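Local coordinates for protein 16S rRNA (guanine(1405)-N(7))-methyltransferase (Klebsiella pneumoniae, PDB 6PI9) that probably methylates N7 of guanine 1405 in 16S rRNA, using S-adenosyl-L-methionine as methyl donor, and so confers resistance to various aminoglycosides, at residues A[12-17]-A[25-30]; A[66-71]-A[147-152]; A[214-219]-A[223-228]. All coordinates share one frame; numbering follows the deposited sequence.

Contact 1 (A[12-17]-A[25-30])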
ATOM      1  N   ALA A  12      18.596 -14.413  -5.607  1.00 46.53           N
ATOM      2  CA  ALA A  12      17.623 -13.807  -6.509  1.00 48.78           C
ATOM      3  C   ALA A  12      16.963 -12.596  -5.885  1.00 48.89           C
ATOM      4  O   ALA A  12      16.580 -11.669  -6.606  1.00 49.20           O
ATOM      5  CB  ALA A  12      16.518 -14.806  -6.908  1.00 51.08           C
ATOM      6  N   LEU A  13      16.839 -12.594  -4.609  1.00 44.45           N
ATOM      7  CA  LEU A  13      16.288 -11.476  -3.982  1.00 48.26           C
ATOM      8  C   LEU A  13      17.323 -10.359  -3.953  1.00 48.28           C
ATOM      9  O   LEU A  13      17.069  -9.285  -4.348  1.00 46.07           O
ATOM     10  CB  LEU A  13      15.950 -11.919  -2.605  1.00 51.26           C
ATOM     11  CG  LEU A  13      14.689 -11.566  -1.907  1.00 57.47           C
ATOM     12  CD1 LEU A  13      13.465 -11.533  -2.743  1.00 52.23           C
ATOM     13  CD2 LEU A  13      14.524 -12.417  -0.709  1.00 59.26           C
ATOM     14  N   LEU A  14      18.526 -10.668  -3.545  1.00 41.29           N
ATOM     15  CA  LEU A  14      19.548  -9.631  -3.385  1.00 41.92           C
ATOM     16  C   LEU A  14      19.945  -8.991  -4.717  1.00 47.71           C
ATOM     17  O   LEU A  14      20.435  -7.846  -4.721  1.00 47.01           O
ATOM     18  CB  LEU A  14      20.797 -10.209  -2.721  1.00 39.95           C
ATOM     19  CG  LEU A  14      20.621 -10.555  -1.234  1.00 39.45           C
ATOM     20  CD1 LEU A  14      21.775 -11.425  -0.710  1.00 36.51           C
ATOM     21  CD2 LEU A  14      20.490  -9.192  -0.417  1.00 41.49           C
ATOM     22  N   SER A  15      19.793  -9.709  -5.848  1.00 40.09           N
ATOM     23  CA  SER A  15      20.153  -9.151  -7.151  1.00 38.83           C
ATOM     24  C   SER A  15      18.959  -8.511  -7.867  1.00 44.73           C
ATOM     25  O   SER A  15      19.110  -8.083  -9.011  1.00 45.39           O
ATOM     26  CB  SER A  15      20.803 -10.225  -8.048  1.00 42.47           C
ATOM     27  OG  SER A  15      19.892 -11.293  -8.258  1.00 50.09           O
ATOM     28  N   ALA A  16      17.796  -8.411  -7.223  1.00 45.56           N
ATOM     29  CA  ALA A  16      16.597  -7.914  -7.913  1.00 49.29           C
ATOM     30  C   ALA A  16      16.676  -6.397  -8.121  1.00 51.56           C
ATOM     31  O   ALA A  16      17.072  -5.659  -7.207  1.00 44.61           O
ATOM     32  CB  ALA A  16      15.318  -8.277  -7.135  1.00 49.72           C
ATOM     33  N   LYS A  17      16.318  -5.928  -9.339  1.00 51.53           N
ATOM     34  CA  LYS A  17      16.359  -4.484  -9.599  1.00 55.96           C
ATOM     35  C   LYS A  17      15.543  -3.714  -8.581  1.00 52.40           C
ATOM     36  O   LYS A  17      15.973  -2.653  -8.103  1.00 52.84           O
ATOM     37  CB  LYS A  17      15.863  -4.144 -11.013  1.00 63.44           C
ATOM     38  CG  LYS A  17      15.967  -2.636 -11.355  1.00 71.30           C
ATOM     39  CD  LYS A  17      16.182  -2.395 -12.855  1.00 82.89           C
ATOM     40  CE  LYS A  17      17.386  -3.208 -13.405  1.00 90.08           C
ATOM     41  NZ  LYS A  17      18.679  -3.075 -12.624  1.00 92.28           N
ATOM     42  N   GLU A  25      21.300  -6.108   4.576  1.00 36.60           N
ATOM     43  CA  GLU A  25      21.057  -6.825   5.824  1.00 40.86           C
ATOM     44  C   GLU A  25      19.569  -6.954   6.120  1.00 36.94           C
ATOM     45  O   GLU A  25      19.147  -7.956   6.700  1.00 36.20           O
ATOM     46  CB  GLU A  25      21.779  -6.147   7.012  1.00 48.69           C
ATOM     47  CG  GLU A  25      21.941  -7.088   8.227  1.00 66.07           C
ATOM     48  CD  GLU A  25      22.425  -8.542   7.866  1.00 85.05           C
ATOM     49  OE1 GLU A  25      23.508  -8.707   7.199  1.00 88.60           O
ATOM     50  OE2 GLU A  25      21.673  -9.524   8.239  1.00 92.46           O
ATOM     51  N   THR A  26      18.756  -5.973   5.722  1.00 33.47           N
ATOM     52  CA  THR A  26      17.310  -6.086   5.903  1.00 34.72           C
ATOM     53  C   THR A  26      16.699  -7.146   4.993  1.00 36.76           C
ATOM     54  O   THR A  26      15.867  -7.968   5.435  1.00 35.26           O
ATOM     55  CB  THR A  26      16.687  -4.712   5.653  1.00 36.45           C
ATOM     56  OG1 THR A  26      17.243  -3.836   6.653  1.00 35.05           O
ATOM     57  CG2 THR A  26      15.163  -4.757   5.752  1.00 31.86           C
ATOM     58  N   VAL A  27      17.108  -7.153   3.726  1.00 33.76           N
ATOM     59  CA  VAL A  27      16.644  -8.195   2.806  1.00 32.57           C
ATOM     60  C   VAL A  27      16.951  -9.562   3.401  1.00 37.14           C
ATOM     61  O   VAL A  27      16.099 -10.443   3.468  1.00 35.38           O
ATOM     62  CB  VAL A  27      17.342  -8.046   1.427  1.00 34.40           C
ATOM     63  CG1 VAL A  27      16.893  -9.210   0.474  1.00 35.38           C
ATOM     64  CG2 VAL A  27      17.003  -6.675   0.810  1.00 35.80           C
ATOM     65  N   ARG A  28      18.202  -9.771   3.802  1.00 33.87           N
ATOM     66  CA  ARG A  28      18.609 -11.057   4.358  1.00 37.40           C
ATOM     67  C   ARG A  28      17.811 -11.413   5.630  1.00 39.11           C
ATOM     68  O   ARG A  28      17.353 -12.555   5.796  1.00 39.37           O
ATOM     69  CB  ARG A  28      20.121 -10.980   4.614  1.00 43.21           C
ATOM     70  CG  ARG A  28      20.782 -12.258   4.889  1.00 50.39           C
ATOM     71  CD  ARG A  28      22.346 -12.030   5.002  1.00 55.53           C
ATOM     72  NE  ARG A  28      23.019 -11.723   3.731  1.00 57.61           N
ATOM     73  CZ  ARG A  28      23.498 -10.519   3.412  1.00 63.62           C
ATOM     74  NH1 ARG A  28      23.375  -9.481   4.265  1.00 58.17           N
ATOM     75  NH2 ARG A  28      24.123 -10.350   2.244  1.00 66.61           N
ATOM     76  N   ARG A  29      17.649 -10.452   6.550  1.00 36.11           N
ATOM     77  CA  ARG A  29      16.874 -10.716   7.772  1.00 36.59           C
ATOM     78  C   ARG A  29      15.448 -11.161   7.449  1.00 39.17           C
ATOM     79  O   ARG A  29      14.946 -12.165   7.999  1.00 36.21           O
ATOM     80  CB  ARG A  29      16.846  -9.455   8.670  1.00 34.55           C
ATOM     81  CG  ARG A  29      16.013  -9.638   9.927  1.00 38.55           C
ATOM     82  CD  ARG A  29      15.849  -8.347  10.787  1.00 38.44           C
ATOM     83  NE  ARG A  29      15.374  -7.169  10.046  1.00 43.40           N
ATOM     84  CZ  ARG A  29      14.102  -6.950   9.686  1.00 46.24           C
ATOM     85  NH1 ARG A  29      13.150  -7.826  10.022  1.00 50.75           N
ATOM     86  NH2 ARG A  29      13.776  -5.834   9.027  1.00 41.47           N
ATOM     87  N   VAL A  30      14.778 -10.444   6.542  1.00 34.03           N
ATOM     88  CA  VAL A  30      13.396 -10.811   6.189  1.00 34.23           C
ATOM     89  C   VAL A  30      13.368 -12.202   5.588  1.00 37.41           C
ATOM     90  O   VAL A  30      12.514 -13.053   5.915  1.00 38.02           O
ATOM     91  CB  VAL A  30      12.828  -9.751   5.224  1.00 40.14           C
ATOM     92  CG1 VAL A  30      11.553 -10.213   4.505  1.00 37.37           C
ATOM     93  CG2 VAL A  30      12.538  -8.466   6.011  1.00 37.22           C
TER
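The guanidinium of Arg-28 meets Leu-14 obliquely, with Leu-14 CD1 lying 3.9 Å from Arg-28 NH2. At the edge of the same group, in its plane, stands the carboxyl carbon of Glu-25, one helical turn earlier. Arg-28 NH1 and Glu-25 OE1 form a salt bridge of 3.0 Å. The hydrogen bond within it is weak and bent, with an angle of 128° at the hydrogen.

The contact is a helical hairpin. Helix 4-14 ends here, and a short connection leads back into helix 24-34. Both belong to the helical N-terminal part of the protein. Leu-14 is the last helical residue of the first arm. Ser-15 is the first to leave helical geometry, and Ala-16 N still bonds back to Leu-13 O.

Apart from this charged pair the contact is apolar. Val-27 is buried and points at the other arm. Its CG1 is anti to the backbone N (chi1 177°), which carries this methyl to both leucines. Leu-13 and Val-27 each reach toward the other's arm and pass alongside each other, not end to end. Leu-13 also packs on Glu-45 and Ala-48 of helix 41-57, so a third helix joins this core.

Another side of helix 24-34 faces the S-adenosyl-L-homocysteine pocket. There Thr-26 OG1 and Arg-29 NH2 both hold the carboxylate of Asp-167, a residue that binds S-adenosyl-L-homocysteine. At the hairpin itself, Val-27 CG1 sits 4.0 Å from Leu-13 CG and 3.7 Å from Leu-14 CD2.

Contact 2 (A[66-71]-A[147-152])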
ATOM      1  N   LYS A  66      15.039   8.041  -9.865  1.00109.90           N
ATOM      2  CA  LYS A  66      15.806   8.872 -10.787  1.00109.87           C
ATOM      3  C   LYS A  66      15.010  10.101 -11.200  1.00108.15           C
ATOM      4  O   LYS A  66      15.579  11.185 -11.376  1.00107.88           O
ATOM      5  CB  LYS A  66      16.228   8.063 -12.012  1.00113.45           C
ATOM      6  CG  LYS A  66      17.404   7.156 -11.727  1.00115.30           C
ATOM      7  CD  LYS A  66      17.026   5.687 -11.778  1.00117.21           C
ATOM      8  CE  LYS A  66      18.115   4.811 -11.144  1.00117.20           C
ATOM      9  NZ  LYS A  66      18.286   5.066  -9.669  1.00112.16           N
ATOM     10  N   LYS A  67      13.691   9.951 -11.355  1.00103.51           N
ATOM     11  CA  LYS A  67      12.850  11.104 -11.659  1.00100.53           C
ATOM     12  C   LYS A  67      12.901  12.121 -10.529  1.00 92.08           C
ATOM     13  O   LYS A  67      13.072  13.321 -10.775  1.00 89.61           O
ATOM     14  CB  LYS A  67      11.410  10.656 -11.931  1.00102.14           C
ATOM     15  CG  LYS A  67      11.018  10.700 -13.419  1.00107.11           C
ATOM     16  CD  LYS A  67      10.106   9.542 -13.832  1.00105.72           C
ATOM     17  CE  LYS A  67       9.578   9.767 -15.238  1.00109.69           C
ATOM     18  NZ  LYS A  67      10.656   9.612 -16.259  1.00112.31           N
ATOM     19  N   ALA A  68      12.776  11.655  -9.276  1.00 86.28           N
ATOM     20  CA  ALA A  68      12.911  12.555  -8.137  1.00 83.81           C
ATOM     21  C   ALA A  68      14.280  13.214  -8.118  1.00 84.76           C
ATOM     22  O   ALA A  68      14.403  14.395  -7.776  1.00 86.40           O
ATOM     23  CB  ALA A  68      12.660  11.799  -6.830  1.00 73.37           C
ATOM     24  N   ARG A  69      15.323  12.464  -8.489  1.00 96.12           N
ATOM     25  CA  ARG A  69      16.677  13.014  -8.526  1.00 99.33           C
ATOM     26  C   ARG A  69      16.747  14.226  -9.443  1.00 98.30           C
ATOM     27  O   ARG A  69      17.258  15.282  -9.055  1.00 97.92           O
ATOM     28  CB  ARG A  69      17.666  11.938  -8.982  1.00104.95           C
ATOM     29  CG  ARG A  69      19.017  11.963  -8.274  1.00105.81           C
ATOM     30  CD  ARG A  69      19.832  10.738  -8.632  1.00107.95           C
ATOM     31  NE  ARG A  69      21.020  10.596  -7.798  1.00108.47           N
ATOM     32  CZ  ARG A  69      22.172  11.226  -8.024  1.00112.18           C
ATOM     33  NH1 ARG A  69      22.293  12.060  -9.052  1.00116.20           N
ATOM     34  NH2 ARG A  69      23.212  11.025  -7.221  1.00110.76           N
ATOM     35  N   ALA A  70      16.203  14.097 -10.656  1.00 98.80           N
ATOM     36  CA  ALA A  70      16.304  15.164 -11.648  1.00 98.18           C
ATOM     37  C   ALA A  70      15.428  16.357 -11.294  1.00 99.08           C
ATOM     38  O   ALA A  70      15.782  17.501 -11.606  1.00 94.29           O
ATOM     39  CB  ALA A  70      15.933  14.622 -13.025  1.00 98.08           C
ATOM     40  N   LEU A  71      14.285  16.114 -10.643  1.00 97.77           N
ATOM     41  CA  LEU A  71      13.414  17.207 -10.218  1.00 98.54           C
ATOM     42  C   LEU A  71      14.064  18.050  -9.122  1.00 94.60           C
ATOM     43  O   LEU A  71      14.042  19.286  -9.182  1.00 99.45           O
ATOM     44  CB  LEU A  71      12.077  16.647  -9.736  1.00 98.64           C
ATOM     45  CG  LEU A  71      11.135  16.202 -10.845  1.00102.04           C
ATOM     46  CD1 LEU A  71       9.883  15.601 -10.235  1.00100.06           C
ATOM     47  CD2 LEU A  71      10.821  17.392 -11.742  1.00106.59           C
ATOM     48  N   VAL A 147      17.715   7.695   1.523  1.00 45.60           N
ATOM     49  CA  VAL A 147      18.871   8.234   2.226  1.00 46.02           C
ATOM     50  C   VAL A 147      19.716   9.052   1.271  1.00 44.95           C
ATOM     51  O   VAL A 147      20.154  10.165   1.588  1.00 46.75           O
ATOM     52  CB  VAL A 147      19.678   7.085   2.864  1.00 42.69           C
ATOM     53  CG1 VAL A 147      21.025   7.602   3.367  1.00 45.00           C
ATOM     54  CG2 VAL A 147      18.904   6.490   3.980  1.00 40.54           C
ATOM     55  N   ARG A 148      19.977   8.515   0.080  1.00 48.40           N
ATOM     56  CA  ARG A 148      20.890   9.202  -0.833  1.00 51.88           C
ATOM     57  C   ARG A 148      20.323  10.538  -1.281  1.00 54.92           C
ATOM     58  O   ARG A 148      21.049  11.535  -1.367  1.00 57.40           O
ATOM     59  CB  ARG A 148      21.164   8.335  -2.056  1.00 57.66           C
ATOM     60  CG  ARG A 148      22.280   7.346  -1.851  1.00 69.81           C
ATOM     61  CD  ARG A 148      22.078   6.093  -2.685  1.00 74.91           C
ATOM     62  NE  ARG A 148      22.913   5.016  -2.180  1.00 77.73           N
ATOM     63  CZ  ARG A 148      22.646   3.727  -2.347  1.00 81.98           C
ATOM     64  NH1 ARG A 148      21.528   3.363  -2.988  1.00 82.90           N
ATOM     65  NH2 ARG A 148      23.485   2.804  -1.862  1.00 80.11           N
ATOM     66  N   LEU A 149      19.027  10.558  -1.624  1.00 54.44           N
ATOM     67  CA  LEU A 149      18.387  11.784  -2.094  1.00 58.01           C
ATOM     68  C   LEU A 149      18.393  12.855  -1.018  1.00 57.52           C
ATOM     69  O   LEU A 149      18.630  14.039  -1.300  1.00 58.63           O
ATOM     70  CB  LEU A 149      16.952  11.492  -2.523  1.00 58.29           C
ATOM     71  CG  LEU A 149      16.792  10.772  -3.862  1.00 65.79           C
ATOM     72  CD1 LEU A 149      15.308  10.513  -4.146  1.00 68.41           C
ATOM     73  CD2 LEU A 149      17.443  11.564  -4.968  1.00 70.86           C
ATOM     74  N   VAL A 150      18.130  12.449   0.221  1.00 52.90           N
ATOM     75  CA  VAL A 150      18.131  13.393   1.328  1.00 53.73           C
ATOM     76  C   VAL A 150      19.498  14.039   1.489  1.00 54.70           C
ATOM     77  O   VAL A 150      19.608  15.259   1.576  1.00 59.27           O
ATOM     78  CB  VAL A 150      17.683  12.690   2.607  1.00 46.91           C
ATOM     79  CG1 VAL A 150      17.972  13.582   3.795  1.00 45.45           C
ATOM     80  CG2 VAL A 150      16.189  12.390   2.473  1.00 39.07           C
ATOM     81  N   ASN A 151      20.559  13.229   1.538  1.00 54.56           N
ATOM     82  CA  ASN A 151      21.903  13.778   1.732  1.00 54.07           C
ATOM     83  C   ASN A 151      22.310  14.695   0.585  1.00 62.06           C
ATOM     84  O   ASN A 151      22.923  15.752   0.804  1.00 65.09           O
ATOM     85  CB  ASN A 151      22.923  12.638   1.882  1.00 54.00           C
ATOM     86  CG  ASN A 151      22.868  12.004   3.243  1.00 47.12           C
ATOM     87  OD1 ASN A 151      22.679  12.714   4.218  1.00 47.38           O
ATOM     88  ND2 ASN A 151      23.019  10.670   3.325  1.00 42.83           N
ATOM     89  N   GLU A 152      22.021  14.291  -0.651  1.00 62.57           N
ATOM     90  CA  GLU A 152      22.373  15.116  -1.804  1.00 68.96           C
ATOM     91  C   GLU A 152      21.635  16.449  -1.779  1.00 64.84           C
ATOM     92  O   GLU A 152      22.226  17.510  -2.014  1.00 65.56           O
ATOM     93  CB  GLU A 152      22.047  14.361  -3.087  1.00 79.65           C
ATOM     94  CG  GLU A 152      22.930  13.153  -3.306  1.00 89.07           C
ATOM     95  CD  GLU A 152      22.699  12.505  -4.658  1.00 96.95           C
ATOM     96  OE1 GLU A 152      22.518  13.261  -5.655  1.00102.21           O
ATOM     97  OE2 GLU A 152      22.712  11.249  -4.720  1.00 96.51           O
TER
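Arg-69 NH2 lies close to both carboxylate oxygens of Glu-152. It is 2.6 Å from Glu-152 OE2 and 2.8 Å from Glu-152 OE1. The pair is a salt bridge, but its hydrogen bond from NH2 to OE2 is weak, with an angle of only 115° at the hydrogen. OE1 lies over one face of the guanidinium, and the two planes are 67° apart. This is therefore not the flat, two-pronged pairing of an arginine with a carboxylate. The attraction is probably mostly one of charge, and the fine geometry of so short a pair is doubtful.

The extended Arg-69 chain comes in nearly perpendicular to that of Glu-152. Nearer the backbone it packs on Leu-149, one turn before Glu-152. The two methyls of Leu-149 divide the work. Leu-149 CD2 lies 3.7 Å from Arg-69 CG, while Leu-149 CD1 lies 4.0 Å from Ala-68 CB. Ala-68 and Leu-149 are buried, and the ion pair sits at the outer border. Leu-149 also touches Leu-124.

The segments of helices 63-75 and 144-157 run nearly parallel, 5° apart, with axes 10.9 Å from each other. On its other side, helix 144-157 packs on strand 162-165 through Val-147 and Val-150, and Asn-151 OD1 accepts the backbone N-H of Ala-163. That helix links strand 137-141 to strand 162-165, the parallel strand beside it, as a beta-alpha-beta crossover of the Rossmann-like methyltransferase fold.

Contact 3 (A[214-219]-A[223-228])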
ATOM      1  N   PRO A 214      -1.739   6.691   9.365  1.00 31.82           N
ATOM      2  CA  PRO A 214      -2.598   7.001   8.221  1.00 36.86           C
ATOM      3  C   PRO A 214      -4.050   6.708   8.570  1.00 40.76           C
ATOM      4  O   PRO A 214      -4.363   5.717   9.232  1.00 46.76           O
ATOM      5  CB  PRO A 214      -2.084   6.066   7.122  1.00 42.20           C
ATOM      6  CG  PRO A 214      -1.504   4.853   7.926  1.00 40.17           C
ATOM      7  CD  PRO A 214      -1.015   5.407   9.254  1.00 34.41           C
ATOM      8  N   THR A 215      -4.930   7.592   8.176  1.00 52.33           N
ATOM      9  CA  THR A 215      -6.357   7.315   8.275  1.00 62.71           C
ATOM     10  C   THR A 215      -6.763   6.975   6.850  1.00 83.40           C
ATOM     11  O   THR A 215      -6.909   7.863   6.005  1.00 90.53           O
ATOM     12  CB  THR A 215      -7.146   8.496   8.832  1.00 56.14           C
ATOM     13  OG1 THR A 215      -7.353   9.449   7.779  1.00 58.27           O
ATOM     14  CG2 THR A 215      -6.408   9.163  10.003  1.00 50.62           C
ATOM     15  N   ARG A 216      -6.913   5.687   6.572  1.00100.98           N
ATOM     16  CA  ARG A 216      -7.087   5.268   5.190  1.00105.28           C
ATOM     17  C   ARG A 216      -8.503   5.526   4.673  1.00104.59           C
ATOM     18  O   ARG A 216      -9.057   4.698   3.942  1.00110.61           O
ATOM     19  CB  ARG A 216      -6.693   3.797   5.063  1.00110.82           C
ATOM     20  CG  ARG A 216      -5.265   3.628   4.556  1.00114.61           C
ATOM     21  CD  ARG A 216      -4.767   2.210   4.693  1.00115.13           C
ATOM     22  NE  ARG A 216      -3.438   2.147   5.295  1.00114.75           N
ATOM     23  CZ  ARG A 216      -3.206   1.904   6.581  1.00113.38           C
ATOM     24  NH1 ARG A 216      -4.221   1.719   7.414  1.00113.52           N
ATOM     25  NH2 ARG A 216      -1.959   1.849   7.030  1.00110.87           N
ATOM     26  N   THR A 217      -9.080   6.681   5.026  1.00 88.50           N
ATOM     27  CA  THR A 217     -10.396   7.094   4.550  1.00 76.44           C
ATOM     28  C   THR A 217     -10.260   7.865   3.245  1.00 70.03           C
ATOM     29  O   THR A 217      -9.278   8.575   3.015  1.00 67.39           O
ATOM     30  CB  THR A 217     -11.130   7.965   5.576  1.00 69.45           C
ATOM     31  OG1 THR A 217     -10.339   9.128   5.892  1.00 67.73           O
ATOM     32  CG2 THR A 217     -11.436   7.159   6.861  1.00 61.70           C
ATOM     33  N   LEU A 218     -11.260   7.724   2.389  1.00 61.42           N
ATOM     34  CA  LEU A 218     -11.172   8.255   1.047  1.00 61.94           C
ATOM     35  C   LEU A 218     -12.520   8.809   0.607  1.00 64.07           C
ATOM     36  O   LEU A 218     -12.871   8.728  -0.578  1.00 64.62           O
ATOM     37  CB  LEU A 218     -10.682   7.168   0.085  1.00 62.54           C
ATOM     38  CG  LEU A 218      -9.274   6.639   0.390  1.00 56.32           C
ATOM     39  CD1 LEU A 218      -8.941   5.394  -0.383  1.00 56.72           C
ATOM     40  CD2 LEU A 218      -8.221   7.717   0.154  1.00 58.82           C
ATOM     41  N   GLY A 219     -13.289   9.355   1.560  1.00 62.84           N
ATOM     42  CA  GLY A 219     -14.664   9.766   1.343  1.00 71.04           C
ATOM     43  C   GLY A 219     -15.672   8.921   2.097  1.00 74.30           C
ATOM     44  O   GLY A 219     -16.803   9.375   2.337  1.00 80.57           O
ATOM     45  N   VAL A 223     -13.384   1.010   7.419  1.00 44.64           N
ATOM     46  CA  VAL A 223     -13.563   0.053   8.502  1.00 51.08           C
ATOM     47  C   VAL A 223     -13.173   0.670   9.862  1.00 53.61           C
ATOM     48  O   VAL A 223     -13.070  -0.038  10.882  1.00 49.11           O
ATOM     49  CB  VAL A 223     -12.765  -1.214   8.158  1.00 45.88           C
ATOM     50  CG1 VAL A 223     -13.182  -1.697   6.717  1.00 49.50           C
ATOM     51  CG2 VAL A 223     -11.274  -0.922   8.214  1.00 47.27           C
ATOM     52  N   GLY A 224     -12.929   1.985   9.909  1.00 42.45           N
ATOM     53  CA  GLY A 224     -12.621   2.588  11.211  1.00 41.42           C
ATOM     54  C   GLY A 224     -11.180   2.521  11.632  1.00 39.32           C
ATOM     55  O   GLY A 224     -10.879   2.338  12.844  1.00 37.95           O
ATOM     56  N   MET A 225     -10.255   2.675  10.671  1.00 39.12           N
ATOM     57  CA  MET A 225      -8.825   2.563  10.962  1.00 37.21           C
ATOM     58  C   MET A 225      -8.360   3.607  11.955  1.00 38.33           C
ATOM     59  O   MET A 225      -7.515   3.312  12.817  1.00 36.14           O
ATOM     60  CB  MET A 225      -8.019   2.681   9.668  1.00 40.97           C
ATOM     61  CG  MET A 225      -8.105   1.409   8.884  1.00 48.55           C
ATOM     62  SD  MET A 225      -7.890   0.074  10.084  1.00 50.32           S
ATOM     63  CE  MET A 225      -6.230   0.298  10.730  1.00 50.46           C
ATOM     64  N   GLU A 226      -8.871   4.843  11.847  1.00 38.28           N
ATOM     65  CA  GLU A 226      -8.376   5.898  12.734  1.00 39.82           C
ATOM     66  C   GLU A 226      -8.621   5.532  14.196  1.00 43.79           C
ATOM     67  O   GLU A 226      -7.719   5.606  15.040  1.00 39.52           O
ATOM     68  CB  GLU A 226      -9.046   7.226  12.416  1.00 46.49           C
ATOM     69  CG  GLU A 226      -8.468   8.423  13.173  1.00 50.75           C
ATOM     70  CD  GLU A 226      -9.211   9.721  12.803  1.00 56.55           C
ATOM     71  OE1 GLU A 226      -9.296  10.650  13.646  1.00 63.38           O
ATOM     72  OE2 GLU A 226      -9.785   9.761  11.692  1.00 50.96           O
ATOM     73  N   LYS A 227      -9.863   5.186  14.529  1.00 37.83           N
ATOM     74  CA  LYS A 227     -10.140   4.777  15.903  1.00 37.00           C
ATOM     75  C   LYS A 227      -9.362   3.540  16.282  1.00 35.01           C
ATOM     76  O   LYS A 227      -8.951   3.375  17.443  1.00 34.00           O
ATOM     77  CB  LYS A 227     -11.648   4.531  16.098  1.00 40.22           C
ATOM     78  CG  LYS A 227     -11.981   4.218  17.577  1.00 43.21           C
ATOM     79  CD  LYS A 227     -13.347   3.559  17.755  1.00 56.14           C
ATOM     80  CE  LYS A 227     -13.384   2.751  19.097  1.00 61.63           C
ATOM     81  NZ  LYS A 227     -12.873   3.622  20.232  1.00 61.38           N
ATOM     82  N   HIS A 228      -9.162   2.617  15.343  1.00 34.65           N
ATOM     83  CA  HIS A 228      -8.430   1.414  15.718  1.00 33.06           C
ATOM     84  C   HIS A 228      -6.976   1.733  16.086  1.00 32.69           C
ATOM     85  O   HIS A 228      -6.440   1.208  17.077  1.00 31.80           O
ATOM     86  CB  HIS A 228      -8.456   0.415  14.559  1.00 34.92           C
ATOM     87  CG  HIS A 228      -7.849  -0.880  14.934  1.00 44.17           C
ATOM     88  ND1 HIS A 228      -8.457  -1.734  15.828  1.00 45.56           N
ATOM     89  CD2 HIS A 228      -6.683  -1.465  14.574  1.00 44.96           C
ATOM     90  CE1 HIS A 228      -7.693  -2.799  15.995  1.00 43.35           C
ATOM     91  NE2 HIS A 228      -6.613  -2.655  15.254  1.00 43.98           N
TER
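The connection from strand 208-214 to helix 225-236 turns back on itself here, and Thr-215 packs beside Glu-226 at the start of the helix. The turn lies in the Rossmann-like domain, where the two subunits meet. Gly-224 holds the N-cap position. Its carbonyl O receives the first helical bond, from His-228 N.

The Thr-215 and Glu-226 side chains run in the same direction. Thr-215 CG2 does the touching. It is 3.9 Å from Glu-226 CG and 3.8 Å from Glu-226 OE2. Glu-226 CG is anti to the backbone N (chi1 -173°) and the chain beyond it is extended, which lays the aliphatic part along this methyl. Both residues also touch Leu-253 of strand 252-259.

The second meeting is between Arg-216 and Met-225. Met-225 CE stands at the edge of the guanidinium, near its plane, and is 4.1 Å from Arg-216 NH1. Pro-214 CB lies 4.2 Å above one face of the same group, offset toward its rim. Arg-216 is poorly ordered, so these distances are approximate. Met-225 also packs on Met-225 of the second subunit, and His-228 NE2 is hydrogen-bonded to Val-223 O of that subunit.

The polar ends find their strongest partners elsewhere. Arg-216 NH1 is hydrogen-bonded to Tyr-229 OH, and Glu-226 OE1 forms a salt bridge with Arg-246. Across the turn itself, then, the fit rests on van der Waals packing of methyl and methylene groups against two charged side chains whose polar ends bond elsewhere, Glu-226 in a salt bridge and Arg-216 to a hydroxyl.

From the N terminus the three contacts follow in series; none nests in or crosses another. Contact 1 closes a short loop of seven residues between helices 4-14 and 24-34, in the helical N-terminal part. Contact 2 opens later and spans 75 residues, bringing helix 144-157 of the Rossmann-like domain back beside helix 63-75. Contact 3 is again local, with three residues between its segments, and joins the loop after strand 208-214 to the start of helix 225-236 at the subunit interface. Their centres are 22 to 32 Å apart and they do not touch. Each has a side chain about 9 to 11 Å from the bound S-adenosyl-L-homocysteine.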